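Local coordinates for protein putative rhamnosidase (Streptomyces avermitilis, PDB 3W5M) that hydrolyses terminal non-reducing alpha-L-rhamnose residues from plant glycosides such as naringin, rutin and hesperidin and from gum arabic, and binds L-rhamnose through a calcium-dependent carbohydrate-binding module, at residues A[43-48]-A[86-91]; A[22-27]-A[73-78]; A[422-427]-A[456-461]; A[302-307]-A[443-448]; A[184-189]-A[218-223]. All blocks are in the same frame, centred on the assembly; numbering follows the deposited sequence.

Contact 1: residues A[43-48]-A[86-91]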
# COMPACT_ATOMS: atom_id res chain seq x y z
N TYR A 43 33.05 -15.62 -14.06
CA TYR A 43 32.24 -14.71 -14.88
C TYR A 43 33.09 -13.55 -15.35
O TYR A 43 34.15 -13.29 -14.81
CB TYR A 43 31.03 -14.16 -14.09
CG TYR A 43 31.41 -13.27 -12.91
CD1 TYR A 43 31.64 -11.90 -13.09
CD2 TYR A 43 31.50 -13.79 -11.61
CE1 TYR A 43 31.98 -11.08 -12.02
CE2 TYR A 43 31.84 -12.96 -10.54
CZ TYR A 43 32.09 -11.61 -10.76
OH TYR A 43 32.41 -10.77 -9.71
N GLN A 44 32.59 -12.83 -16.34
CA GLN A 44 33.23 -11.61 -16.79
C GLN A 44 32.18 -10.64 -17.21
O GLN A 44 31.37 -10.95 -18.09
CB GLN A 44 34.17 -11.88 -17.97
CG GLN A 44 34.72 -10.63 -18.64
CD GLN A 44 35.67 -10.94 -19.79
OE1 GLN A 44 35.66 -12.05 -20.32
NE2 GLN A 44 36.48 -9.95 -20.19
N VAL A 45 32.23 -9.44 -16.62
CA VAL A 45 31.28 -8.40 -16.96
C VAL A 45 31.95 -7.26 -17.72
O VAL A 45 33.03 -6.82 -17.36
CB VAL A 45 30.59 -7.82 -15.70
CG1 VAL A 45 29.70 -6.63 -16.06
CG2 VAL A 45 29.82 -8.92 -14.97
N ARG A 46 31.31 -6.80 -18.78
CA ARG A 46 31.77 -5.60 -19.47
C ARG A 46 30.69 -4.56 -19.48
O ARG A 46 29.53 -4.90 -19.62
CB ARG A 46 32.14 -5.90 -20.90
CG ARG A 46 33.34 -6.79 -21.07
CD ARG A 46 33.45 -7.10 -22.54
NE ARG A 46 34.76 -7.65 -22.86
CZ ARG A 46 35.09 -8.11 -24.06
NH1 ARG A 46 34.21 -8.10 -25.06
NH2 ARG A 46 36.30 -8.59 -24.24
N VAL A 47 31.09 -3.30 -19.34
CA VAL A 47 30.19 -2.16 -19.36
C VAL A 47 30.79 -1.13 -20.30
O VAL A 47 32.00 -0.88 -20.25
CB VAL A 47 30.04 -1.51 -17.94
CG1 VAL A 47 28.97 -0.43 -17.96
CG2 VAL A 47 29.74 -2.55 -16.87
N ALA A 48 29.94 -0.54 -21.14
CA ALA A 48 30.36 0.40 -22.16
C ALA A 48 29.27 1.43 -22.45
O ALA A 48 28.11 1.27 -22.03
CB ALA A 48 30.76 -0.36 -23.43
N TYR A 86 24.21 2.98 -19.41
CA TYR A 86 25.32 2.05 -19.38
C TYR A 86 24.91 0.72 -19.98
O TYR A 86 23.98 0.08 -19.49
CB TYR A 86 25.83 1.83 -17.96
CG TYR A 86 26.50 3.07 -17.41
CD1 TYR A 86 27.85 3.34 -17.70
CD2 TYR A 86 25.79 4.01 -16.66
CE1 TYR A 86 28.47 4.49 -17.22
CE2 TYR A 86 26.42 5.17 -16.18
CZ TYR A 86 27.75 5.39 -16.46
OH TYR A 86 28.38 6.52 -15.97
N PHE A 87 25.62 0.31 -21.03
CA PHE A 87 25.34 -0.97 -21.67
C PHE A 87 26.22 -2.03 -21.05
O PHE A 87 27.36 -1.74 -20.61
CB PHE A 87 25.52 -0.88 -23.18
CG PHE A 87 24.51 -0.03 -23.86
CD1 PHE A 87 24.69 1.34 -23.95
CD2 PHE A 87 23.35 -0.59 -24.41
CE1 PHE A 87 23.75 2.14 -24.58
CE2 PHE A 87 22.41 0.20 -25.05
CZ PHE A 87 22.61 1.57 -25.14
N TRP A 88 25.68 -3.23 -20.88
CA TRP A 88 26.43 -4.29 -20.29
C TRP A 88 26.11 -5.66 -20.85
O TRP A 88 25.07 -5.89 -21.43
CB TRP A 88 26.33 -4.29 -18.75
CG TRP A 88 25.01 -4.79 -18.20
CD1 TRP A 88 23.82 -4.15 -18.25
CD2 TRP A 88 24.78 -6.04 -17.54
NE1 TRP A 88 22.84 -4.93 -17.67
CE2 TRP A 88 23.41 -6.09 -17.20
CE3 TRP A 88 25.61 -7.11 -17.18
CZ2 TRP A 88 22.84 -7.16 -16.51
CZ3 TRP A 88 25.04 -8.21 -16.50
CH2 TRP A 88 23.67 -8.21 -16.17
N SER A 89 27.05 -6.55 -20.62
CA SER A 89 27.00 -7.89 -21.11
C SER A 89 27.83 -8.71 -20.16
O SER A 89 28.78 -8.22 -19.57
CB SER A 89 27.59 -7.94 -22.52
OG SER A 89 27.27 -9.16 -23.15
N VAL A 90 27.46 -9.97 -20.00
CA VAL A 90 28.22 -10.89 -19.17
C VAL A 90 28.36 -12.24 -19.92
O VAL A 90 27.54 -12.58 -20.79
CB VAL A 90 27.54 -11.10 -17.78
CG1 VAL A 90 26.14 -11.71 -17.91
CG2 VAL A 90 28.39 -11.94 -16.85
N ARG A 91 29.41 -12.96 -19.58
CA ARG A 91 29.61 -14.33 -20.04
C ARG A 91 30.18 -15.08 -18.87
O ARG A 91 30.74 -14.48 -17.95
CB ARG A 91 30.53 -14.43 -21.27
CG ARG A 91 31.96 -13.97 -21.04
CD ARG A 91 32.85 -14.54 -22.13
NE ARG A 91 34.20 -13.99 -22.06
CZ ARG A 91 35.11 -14.14 -23.01
NH1 ARG A 91 34.79 -14.81 -24.12
NH2 ARG A 91 36.32 -13.61 -22.86
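Gln44 and Arg91 meet side by side, their side chains pointing the same way across a hydrogen-bonded pair of two antiparallel strands. Arg91 turns NE and NH2 onto a single acceptor, Gln44 OE1, at 3.0 Å from NE and 3.1 Å from NH2. The oxygen lies in the guanidinium plane, although the amide itself is rotated 41° against it; NH2 comes in on a lone pair, whereas NE is tilted out of the carbonyl plane. An extended Gln44 chain, with CG anti to the backbone N (chi1 171°), carries the amide to this point, and Asp61 takes its NE2, which fixes the flip of the amide. Between the strands runs regular antiparallel bonding: Arg46 N reaches Ser89 O at 3.0 Å and Phe87 N reaches Ala48 O at 2.8 Å. The other face is apolar. Val45 CG2 packs on Val90 CG2 at 3.8 Å, while Val47 CG1 leans on Tyr86 CB at 3.9 Å. Both strands belong to the N-terminal domain, an immunoglobulin-like or fibronectin type 3-like beta sandwich. Trp102 lies against Gln44, Arg46 and Arg91; Leu27 and Trp29 of strand 26-32 pack on the valine face. The pair forms the middle of a four-stranded sheet, flanked by strand 60-66 next to 40-48 and strand 106-110 next to 85-94.

Contact 2: residues A[22-27]-A[73-78]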
# COMPACT_ATOMS: atom_id res chain seq x y z
N ALA A 22 21.66 3.84 -7.76
CA ALA A 22 22.66 3.03 -7.03
C ALA A 22 24.07 3.32 -7.54
O ALA A 22 24.30 3.37 -8.75
CB ALA A 22 22.34 1.54 -7.18
N ALA A 23 25.02 3.55 -6.62
CA ALA A 23 26.43 3.71 -7.01
C ALA A 23 27.04 2.41 -7.54
O ALA A 23 27.92 2.40 -8.44
CB ALA A 23 27.25 4.26 -5.84
N HIS A 24 26.61 1.30 -6.96
CA HIS A 24 27.08 -0.02 -7.34
C HIS A 24 25.90 -0.94 -7.64
O HIS A 24 25.58 -1.85 -6.85
CB HIS A 24 27.95 -0.59 -6.22
CG HIS A 24 29.08 0.32 -5.86
ND1 HIS A 24 30.23 0.40 -6.62
CD2 HIS A 24 29.21 1.24 -4.88
CE1 HIS A 24 31.04 1.30 -6.09
NE2 HIS A 24 30.44 1.84 -5.05
N PRO A 25 25.24 -0.70 -8.80
CA PRO A 25 24.04 -1.50 -9.13
C PRO A 25 24.38 -2.98 -9.17
O PRO A 25 25.43 -3.36 -9.68
CB PRO A 25 23.62 -0.99 -10.53
CG PRO A 25 24.74 -0.15 -11.02
CD PRO A 25 25.53 0.31 -9.82
N ARG A 26 23.47 -3.82 -8.67
CA ARG A 26 23.73 -5.27 -8.54
C ARG A 26 23.19 -6.02 -9.74
O ARG A 26 22.00 -5.95 -10.05
CB ARG A 26 23.13 -5.80 -7.25
CG ARG A 26 23.83 -5.24 -6.02
CD ARG A 26 23.04 -5.55 -4.73
NE ARG A 26 21.74 -4.88 -4.79
CZ ARG A 26 20.72 -5.15 -3.97
NH1 ARG A 26 20.84 -6.07 -3.01
NH2 ARG A 26 19.58 -4.51 -4.12
N LEU A 27 24.07 -6.78 -10.37
CA LEU A 27 23.80 -7.42 -11.65
C LEU A 27 23.49 -8.90 -11.41
O LEU A 27 24.10 -9.54 -10.53
CB LEU A 27 25.06 -7.30 -12.52
CG LEU A 27 25.58 -5.87 -12.77
CD1 LEU A 27 26.89 -5.94 -13.55
CD2 LEU A 27 24.55 -5.08 -13.54
N VAL A 73 25.44 -9.41 -8.12
CA VAL A 73 26.88 -9.08 -8.12
C VAL A 73 27.04 -7.58 -8.33
O VAL A 73 26.58 -7.03 -9.35
CB VAL A 73 27.63 -9.87 -9.22
CG1 VAL A 73 29.12 -9.49 -9.22
CG2 VAL A 73 27.42 -11.35 -9.06
N PRO A 74 27.66 -6.87 -7.36
CA PRO A 74 27.74 -5.41 -7.49
C PRO A 74 28.69 -4.94 -8.56
O PRO A 74 29.83 -5.43 -8.67
CB PRO A 74 28.24 -4.92 -6.11
CG PRO A 74 28.69 -6.14 -5.39
CD PRO A 74 28.16 -7.36 -6.05
N TYR A 75 28.21 -4.00 -9.36
CA TYR A 75 29.09 -3.22 -10.23
C TYR A 75 30.31 -2.75 -9.44
O TYR A 75 30.17 -2.18 -8.36
CB TYR A 75 28.35 -2.02 -10.77
CG TYR A 75 29.23 -1.07 -11.55
CD1 TYR A 75 29.62 -1.36 -12.86
CD2 TYR A 75 29.68 0.13 -10.98
CE1 TYR A 75 30.42 -0.48 -13.58
CE2 TYR A 75 30.50 1.01 -11.68
CZ TYR A 75 30.86 0.71 -12.98
OH TYR A 75 31.66 1.59 -13.68
N ALA A 76 31.50 -2.99 -9.98
CA ALA A 76 32.73 -2.56 -9.27
C ALA A 76 33.73 -1.89 -10.19
O ALA A 76 34.94 -2.02 -10.01
CB ALA A 76 33.36 -3.72 -8.50
N GLY A 77 33.23 -1.16 -11.17
CA GLY A 77 34.09 -0.34 -12.02
C GLY A 77 34.19 1.10 -11.54
O GLY A 77 33.86 1.39 -10.40
N PRO A 78 34.63 2.01 -12.43
CA PRO A 78 34.81 3.43 -12.12
C PRO A 78 33.49 4.11 -11.75
O PRO A 78 32.43 3.64 -12.16
CB PRO A 78 35.40 4.00 -13.41
CG PRO A 78 36.08 2.83 -14.06
CD PRO A 78 35.17 1.67 -13.76
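Tyr75 holds CG anti to its own N (chi1 173°) and lies alongside Pro25, its CB 3.8 Å from Pro25 CD, while His24, with CG beside the backbone N (chi1 -55°), swings its imidazole to the carbonyl of Tyr75. ND1 of His24 donates to Tyr75 O over 3.1 Å, with the oxygen near the ring plane but the nitrogen tilted from the carbonyl plane. The backbone of Tyr75 is therefore held at both ends, since its N donates almost straight to Pro25 O at 2.9 Å. Further along, the two chains run antiparallel: Leu27 N reaches Val73 O at 2.7 Å, and Val73 N returns a bond to Leu27 O at 2.8 Å. The phenol ring is pinned within its own loop, where OH donates to a lone pair of Pro78 O at 2.7 Å and Gly77 N sits 3.4 Å above the ring centre. Trp60 meets this ring edge-to-face, and Val47 and Leu80 also pack on it. With an alanine in place of Tyr75, the backbone bonds could persist, but Pro78 O would probably lose its hydroxyl donor and a gap would open beside Trp60. The contact thus joins the start of strand 26-32 to strand 73-74 in the N-terminal domain, and Arg26 extends beyond it to salt bridges with Glu12 and with Asp712, tying this domain to the 6-hairpin glycosidase domain. The short, mostly straight backbone bonds imply that main-chain polarity carries the join, exposed His24 adding one side-chain bond while Tyr75 fills the apolar side.

Contact 3: residues A[422-427]-A[456-461]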
# COMPACT_ATOMS: atom_id res chain seq x y z
N ARG A 422 1.50 28.42 -15.11
CA ARG A 422 0.17 28.96 -14.83
C ARG A 422 -0.75 27.82 -14.36
O ARG A 422 -0.50 26.68 -14.68
CB ARG A 422 -0.36 29.66 -16.09
CG ARG A 422 0.50 30.90 -16.37
CD ARG A 422 0.11 31.66 -17.61
NE ARG A 422 -1.15 32.40 -17.48
CZ ARG A 422 -1.36 33.46 -16.70
NH1 ARG A 422 -0.40 33.93 -15.91
NH2 ARG A 422 -2.55 34.04 -16.71
N ALA A 423 -1.77 28.19 -13.60
CA ALA A 423 -2.65 27.25 -12.90
C ALA A 423 -4.12 27.58 -13.06
O ALA A 423 -4.50 28.76 -13.21
CB ALA A 423 -2.26 27.17 -11.43
N ALA A 424 -4.95 26.54 -13.01
CA ALA A 424 -6.42 26.66 -13.05
C ALA A 424 -7.01 25.50 -12.27
O ALA A 424 -6.35 24.46 -12.12
CB ALA A 424 -6.92 26.63 -14.47
N SER A 425 -8.26 25.66 -11.83
CA SER A 425 -8.94 24.60 -11.06
C SER A 425 -9.21 23.35 -11.90
O SER A 425 -8.96 22.23 -11.44
CB SER A 425 -10.22 25.15 -10.41
OG SER A 425 -10.98 25.86 -11.37
N GLY A 426 -9.68 23.51 -13.14
CA GLY A 426 -9.98 22.34 -13.97
C GLY A 426 -11.11 21.49 -13.39
O GLY A 426 -11.83 21.96 -12.53
N PRO A 427 -11.25 20.22 -13.82
CA PRO A 427 -12.44 19.44 -13.45
C PRO A 427 -12.34 18.66 -12.12
O PRO A 427 -13.37 18.22 -11.59
CB PRO A 427 -12.56 18.45 -14.60
CG PRO A 427 -11.19 18.25 -15.10
CD PRO A 427 -10.41 19.51 -14.81
N ARG A 456 -4.56 32.81 -20.72
CA ARG A 456 -4.42 34.17 -20.18
C ARG A 456 -5.19 34.42 -18.88
O ARG A 456 -4.79 35.25 -18.07
CB ARG A 456 -4.77 35.22 -21.24
CG ARG A 456 -3.58 35.70 -22.06
CD ARG A 456 -3.95 35.86 -23.53
NE ARG A 456 -5.25 36.50 -23.71
CZ ARG A 456 -6.07 36.30 -24.74
NH1 ARG A 456 -5.74 35.47 -25.72
NH2 ARG A 456 -7.23 36.92 -24.79
N ALA A 457 -6.30 33.70 -18.69
CA ALA A 457 -7.09 33.79 -17.46
C ALA A 457 -6.77 32.69 -16.42
O ALA A 457 -7.47 32.56 -15.43
CB ALA A 457 -8.57 33.81 -17.78
N TRP A 458 -5.74 31.90 -16.68
CA TRP A 458 -5.13 31.06 -15.63
C TRP A 458 -4.33 31.94 -14.65
O TRP A 458 -4.06 33.11 -14.93
CB TRP A 458 -4.27 29.99 -16.28
CG TRP A 458 -5.06 28.88 -16.94
CD1 TRP A 458 -6.21 29.02 -17.69
CD2 TRP A 458 -4.74 27.49 -16.95
NE1 TRP A 458 -6.63 27.78 -18.13
CE2 TRP A 458 -5.74 26.83 -17.69
CE3 TRP A 458 -3.71 26.73 -16.38
CZ2 TRP A 458 -5.75 25.45 -17.88
CZ3 TRP A 458 -3.72 25.36 -16.56
CH2 TRP A 458 -4.73 24.73 -17.32
N LEU A 459 -3.96 31.41 -13.47
CA LEU A 459 -3.27 32.24 -12.48
C LEU A 459 -1.79 31.88 -12.37
O LEU A 459 -1.44 30.73 -12.57
CB LEU A 459 -3.94 32.10 -11.11
CG LEU A 459 -5.44 32.41 -11.06
CD1 LEU A 459 -6.03 32.00 -9.71
CD2 LEU A 459 -5.67 33.89 -11.36
N ALA A 460 -0.94 32.86 -12.05
CA ALA A 460 0.47 32.56 -11.79
C ALA A 460 0.56 31.55 -10.64
O ALA A 460 -0.18 31.66 -9.65
CB ALA A 460 1.25 33.83 -11.43
N VAL A 461 1.42 30.55 -10.80
CA VAL A 461 1.77 29.64 -9.70
C VAL A 461 2.52 30.38 -8.61
O VAL A 461 2.97 31.50 -8.81
CB VAL A 461 2.61 28.44 -10.18
CG1 VAL A 461 1.81 27.58 -11.14
CG2 VAL A 461 3.93 28.90 -10.80
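Ala424 sets its methyl squarely over the indole of Trp458, a CH-pi contact at the margin of a beta-sandwich domain where strand 422-424 pairs antiparallel with the start of strand 459-463. Its CB stands 3.5 Å from the centroid of the six-membered ring of Trp458 and only 16° off the ring normal, so the methyl sits over the middle of that face. The backbone at Arg422 borders the ring edge. Arg422 itself passes the indole at a slant, with guanidinium and ring planes 32° apart, and the two side chains touch at their roots, Arg422 CB lying 3.9 Å from Trp458 CB. A bend at chi3 (72°) turns the guanidinium back over the loop that precedes the strand. There Arg422 NE donates to Asp455 O, and Arg422 NH2 makes a weak bond to Arg456 O, which lies at the guanidinium edge at 2.9 Å. Both of these bonds go to main-chain oxygens. A glycine in place of Trp458 would probably leave the Ala424 methyl without its aromatic platform and open a gap against Gln304, Arg306, Thr445 and Trp448, which the indole also touches. Two backbone bonds lock the register, Ala423 N to Leu459 O at 2.8 Å and Leu459 N, nearly straight, to Ala423 O at 2.7 Å. Strand 303-311 lies beside 422-424, and Leu129 of helix 127-130 packs on Ala423 and Leu459. On that side of the pair Ala423 CB meets Val461 CG1 at 4.1 Å.

Contact 4: residues A[302-307]-A[443-448]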
# COMPACT_ATOMS: atom_id res chain seq x y z
N ALA A 302 -7.41 18.77 -7.13
CA ALA A 302 -6.23 18.40 -7.94
C ALA A 302 -6.18 19.41 -9.03
O ALA A 302 -6.88 19.27 -10.05
CB ALA A 302 -6.37 17.02 -8.55
N ASN A 303 -5.41 20.47 -8.81
CA ASN A 303 -5.35 21.57 -9.79
C ASN A 303 -4.53 21.28 -11.02
O ASN A 303 -3.71 20.38 -11.03
CB ASN A 303 -4.83 22.85 -9.12
CG ASN A 303 -5.81 23.43 -8.11
OD1 ASN A 303 -6.89 23.87 -8.46
ND2 ASN A 303 -5.43 23.42 -6.85
N GLN A 304 -4.77 22.04 -12.10
CA GLN A 304 -3.98 21.95 -13.30
C GLN A 304 -2.86 22.99 -13.36
O GLN A 304 -3.09 24.16 -13.07
CB GLN A 304 -4.91 22.16 -14.50
CG GLN A 304 -5.98 21.06 -14.61
CD GLN A 304 -6.92 21.28 -15.78
OE1 GLN A 304 -7.08 22.41 -16.29
NE2 GLN A 304 -7.61 20.22 -16.18
N LEU A 305 -1.65 22.55 -13.70
CA LEU A 305 -0.49 23.44 -13.83
C LEU A 305 0.11 23.23 -15.22
O LEU A 305 0.14 22.11 -15.72
CB LEU A 305 0.54 23.16 -12.73
CG LEU A 305 0.25 23.67 -11.32
CD1 LEU A 305 -0.93 23.02 -10.63
CD2 LEU A 305 1.50 23.36 -10.48
N ARG A 306 0.55 24.30 -15.88
CA ARG A 306 1.08 24.12 -17.23
C ARG A 306 2.08 25.19 -17.59
O ARG A 306 2.09 26.27 -16.99
CB ARG A 306 -0.04 24.16 -18.30
CG ARG A 306 -0.64 25.55 -18.49
CD ARG A 306 -1.83 25.52 -19.47
NE ARG A 306 -1.55 24.81 -20.73
CZ ARG A 306 -1.05 25.37 -21.83
NH1 ARG A 306 -0.70 26.65 -21.84
NH2 ARG A 306 -0.87 24.63 -22.91
N HIS A 307 2.87 24.86 -18.60
CA HIS A 307 3.89 25.73 -19.14
C HIS A 307 4.10 25.44 -20.62
O HIS A 307 4.40 24.29 -20.98
CB HIS A 307 5.18 25.48 -18.38
CG HIS A 307 6.35 26.27 -18.88
ND1 HIS A 307 6.34 27.65 -18.95
CD2 HIS A 307 7.57 25.88 -19.29
CE1 HIS A 307 7.51 28.07 -19.40
NE2 HIS A 307 8.27 27.02 -19.63
N LYS A 443 -16.12 21.38 -16.23
CA LYS A 443 -15.02 22.24 -15.87
C LYS A 443 -13.73 21.85 -16.59
O LYS A 443 -12.65 22.37 -16.26
CB LYS A 443 -14.83 22.25 -14.36
CG LYS A 443 -15.93 22.95 -13.60
CD LYS A 443 -15.74 22.83 -12.10
CE LYS A 443 -16.76 23.69 -11.35
NZ LYS A 443 -16.85 23.48 -9.86
N GLU A 444 -13.82 20.94 -17.56
CA GLU A 444 -12.69 20.59 -18.40
C GLU A 444 -12.20 21.81 -19.20
O GLU A 444 -12.99 22.67 -19.58
CB GLU A 444 -13.02 19.43 -19.34
CG GLU A 444 -12.93 18.08 -18.63
CD GLU A 444 -13.48 16.92 -19.45
OE1 GLU A 444 -13.85 17.13 -20.63
OE2 GLU A 444 -13.53 15.79 -18.89
N THR A 445 -10.90 21.88 -19.42
CA THR A 445 -10.31 22.96 -20.21
C THR A 445 -9.65 22.29 -21.41
O THR A 445 -8.45 22.01 -21.42
CB THR A 445 -9.31 23.80 -19.37
OG1 THR A 445 -8.32 22.93 -18.83
CG2 THR A 445 -10.02 24.47 -18.23
N ALA A 446 -10.45 22.01 -22.43
CA ALA A 446 -9.96 21.26 -23.57
C ALA A 446 -8.71 21.87 -24.20
O ALA A 446 -8.66 23.08 -24.48
CB ALA A 446 -11.06 21.11 -24.63
N GLY A 447 -7.70 21.02 -24.41
CA GLY A 447 -6.48 21.44 -25.11
C GLY A 447 -5.34 21.90 -24.20
O GLY A 447 -4.26 22.25 -24.68
N TRP A 448 -5.54 21.83 -22.88
CA TRP A 448 -4.58 22.44 -21.96
C TRP A 448 -3.24 21.70 -21.90
O TRP A 448 -2.24 22.26 -21.42
CB TRP A 448 -5.19 22.62 -20.55
CG TRP A 448 -5.33 21.32 -19.80
CD1 TRP A 448 -6.24 20.34 -20.05
CD2 TRP A 448 -4.52 20.86 -18.70
NE1 TRP A 448 -6.07 19.30 -19.15
CE2 TRP A 448 -4.99 19.59 -18.35
CE3 TRP A 448 -3.42 21.40 -18.01
CZ2 TRP A 448 -4.44 18.84 -17.30
CZ3 TRP A 448 -2.86 20.65 -16.96
CH2 TRP A 448 -3.37 19.40 -16.62
O HOH W 1 -9.43 19.64 -18.20
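Gln304 lays its amide flat over the indole of Trp448, an amide-aromatic stack between strand 303-311 of a beta sandwich and the type II turn Thr445-Trp448 of the loop that follows strand 436-440. The two planes are only 14° apart, with Gln304 CD 3.6 Å above the indole plane and close to its centre; the aliphatic part follows, CG lying 3.8 Å from the centroid of the six-membered ring of Trp448. The Gln304 chain runs extended past CG (chi2 178°), which carries the amide out over the indole. With its flat side covered, the amide uses its edges for polar partners. Thr445 OG1 donates to a lone pair of Gln304 OE1 at 2.9 Å, in the carbonyl plane. Gln304 NE2 donates a hydrogen bond to a water at 2.8 Å that also accepts from Thr445 N, and NE2 bonds to Tyr375 OH as well, so both ends of this buried amide are satisfied. Tyr375 meets Trp448 edge-to-face. Arg306 secures the end of the turn, its NH1 also salt-bridged to Asp455 and Glu308. Arg306 NE donates, in the guanidinium plane, to a lone pair of Trp448 O at 2.7 Å.

Contact 5: residues A[184-189]-A[218-223]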
# COMPACT_ATOMS: atom_id res chain seq x y z
N VAL A 184 -29.02 25.01 7.88
CA VAL A 184 -29.09 26.30 7.22
C VAL A 184 -29.95 26.22 5.94
O VAL A 184 -29.92 25.20 5.23
CB VAL A 184 -27.67 26.88 6.95
CG1 VAL A 184 -26.78 25.86 6.24
CG2 VAL A 184 -27.76 28.19 6.19
N SER A 185 -30.71 27.28 5.71
CA SER A 185 -31.58 27.42 4.54
C SER A 185 -31.40 28.77 3.84
O SER A 185 -31.00 29.76 4.47
CB SER A 185 -33.04 27.21 4.94
OG SER A 185 -33.49 28.22 5.84
N VAL A 186 -31.71 28.79 2.55
CA VAL A 186 -31.84 30.02 1.79
C VAL A 186 -33.25 30.12 1.17
O VAL A 186 -33.71 29.17 0.53
CB VAL A 186 -30.79 30.11 0.65
CG1 VAL A 186 -30.88 31.49 0.01
CG2 VAL A 186 -29.38 29.86 1.18
N ASP A 187 -33.91 31.26 1.40
CA ASP A 187 -35.30 31.53 0.98
C ASP A 187 -36.26 30.39 1.30
O ASP A 187 -37.21 30.11 0.55
CB ASP A 187 -35.39 31.94 -0.50
CG ASP A 187 -35.00 33.43 -0.75
OD1 ASP A 187 -34.72 34.19 0.21
OD2 ASP A 187 -34.98 33.83 -1.93
N GLY A 188 -36.02 29.73 2.44
CA GLY A 188 -36.85 28.61 2.89
C GLY A 188 -36.38 27.23 2.46
O GLY A 188 -36.92 26.22 2.91
N ALA A 189 -35.38 27.13 1.60
CA ALA A 189 -34.91 25.80 1.20
C ALA A 189 -33.62 25.43 1.93
O ALA A 189 -32.64 26.15 1.82
CB ALA A 189 -34.71 25.75 -0.31
N GLY A 218 -30.68 40.85 -5.17
CA GLY A 218 -31.73 41.45 -4.34
C GLY A 218 -31.78 40.74 -3.00
O GLY A 218 -30.83 40.06 -2.61
N ASN A 219 -32.89 40.90 -2.29
CA ASN A 219 -33.02 40.34 -0.94
C ASN A 219 -33.12 38.82 -0.92
O ASN A 219 -33.93 38.24 -1.64
CB ASN A 219 -34.24 40.93 -0.23
CG ASN A 219 -34.10 42.42 0.10
OD1 ASN A 219 -35.09 43.14 0.09
ND2 ASN A 219 -32.89 42.86 0.43
N ASN A 220 -32.32 38.17 -0.08
CA ASN A 220 -32.33 36.72 0.10
C ASN A 220 -32.40 36.56 1.62
O ASN A 220 -31.70 37.30 2.32
CB ASN A 220 -31.00 36.08 -0.32
CG ASN A 220 -30.75 36.11 -1.82
OD1 ASN A 220 -30.55 35.05 -2.43
ND2 ASN A 220 -30.70 37.30 -2.42
N THR A 221 -33.18 35.60 2.10
CA THR A 221 -33.31 35.35 3.53
C THR A 221 -32.53 34.09 3.89
O THR A 221 -32.77 33.02 3.34
CB THR A 221 -34.78 35.21 3.90
OG1 THR A 221 -35.46 36.43 3.56
CG2 THR A 221 -34.94 34.93 5.40
N LEU A 222 -31.57 34.24 4.80
CA LEU A 222 -30.79 33.11 5.29
C LEU A 222 -31.35 32.82 6.67
O LEU A 222 -31.72 33.75 7.40
CB LEU A 222 -29.30 33.50 5.40
CG LEU A 222 -28.76 34.28 4.18
CD1 LEU A 222 -27.36 34.78 4.41
CD2 LEU A 222 -28.81 33.37 2.95
N ALA A 223 -31.44 31.54 7.00
CA ALA A 223 -31.96 31.14 8.30
C ALA A 223 -31.19 29.94 8.79
O ALA A 223 -30.86 29.02 8.03
CB ALA A 223 -33.46 30.83 8.21
O HOH W 2 -34.14 30.60 4.49
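Ser185 and Ala223 form a regular antiparallel pair, bonded both ways through their backbones: Ser185 N to Ala223 O at 2.9 Å and Ala223 N to Ser185 O at 3.1 Å. Two residues on, Asp187 N donates to Thr221 O at 2.9 Å. The return bond of this pair comes from a side chain instead of a carbonyl. Asp187, with CG beside the backbone N (chi1 -79°), brings OD1 to Thr221 N, which meets it nearly straight at 2.8 Å. The carboxylate thereby stands in for a backbone acceptor where the chain leaves the strand, and its other oxygen, OD2, is held by His216 NE2, so the group is fixed from two directions. Asn220 ND2 also bonds to His216, at the backbone O. A water adds a second polar link: it accepts from Ser185 OG at 2.8 Å and from Gly188 N, and donates to Thr221 O at 3.0 Å. Ser185 OG is bonded to Arg269 too. On the opposite face the contact is apolar: Val186 and Leu222 lie side by side, CG2 of Val186 being 4.0 Å from CD2 of Leu222. The departure of the chain is a type I' turn, Val186-Ala189, with Gly188 at a positive phi that a side chain would crowd; it makes a tight hairpin of strands 181-186 and 189-193. In CBM67, the rhamnose-binding module, this hairpin edges a five-stranded sheet, in which strand 181-186 lies between 189-193 and 218-227, and strand 156-165 flanks 218-227 beyond.

In the fold
From the N terminus, the chain opens contact 2 at 22-27 and contact 1 at 43-48, then closes contact 2 at 73-78 before contact 1 at 86-91. The two therefore cross, and they pack together in the core of the N-terminal domain, where Tyr43 touches Val73. Contact 5 follows in series, closing a short loop within CBM67, about 76 Å centre to centre from contact 1. The chain then enters the domain where contacts 3 and 4 also cross: 302-307 opens contact 4, 422-427 opens contact 3, and their closures at 443-448 and 456-461 come in the same order. Neighbouring strands 303-311 and 422-424 join these two contacts in one sheet.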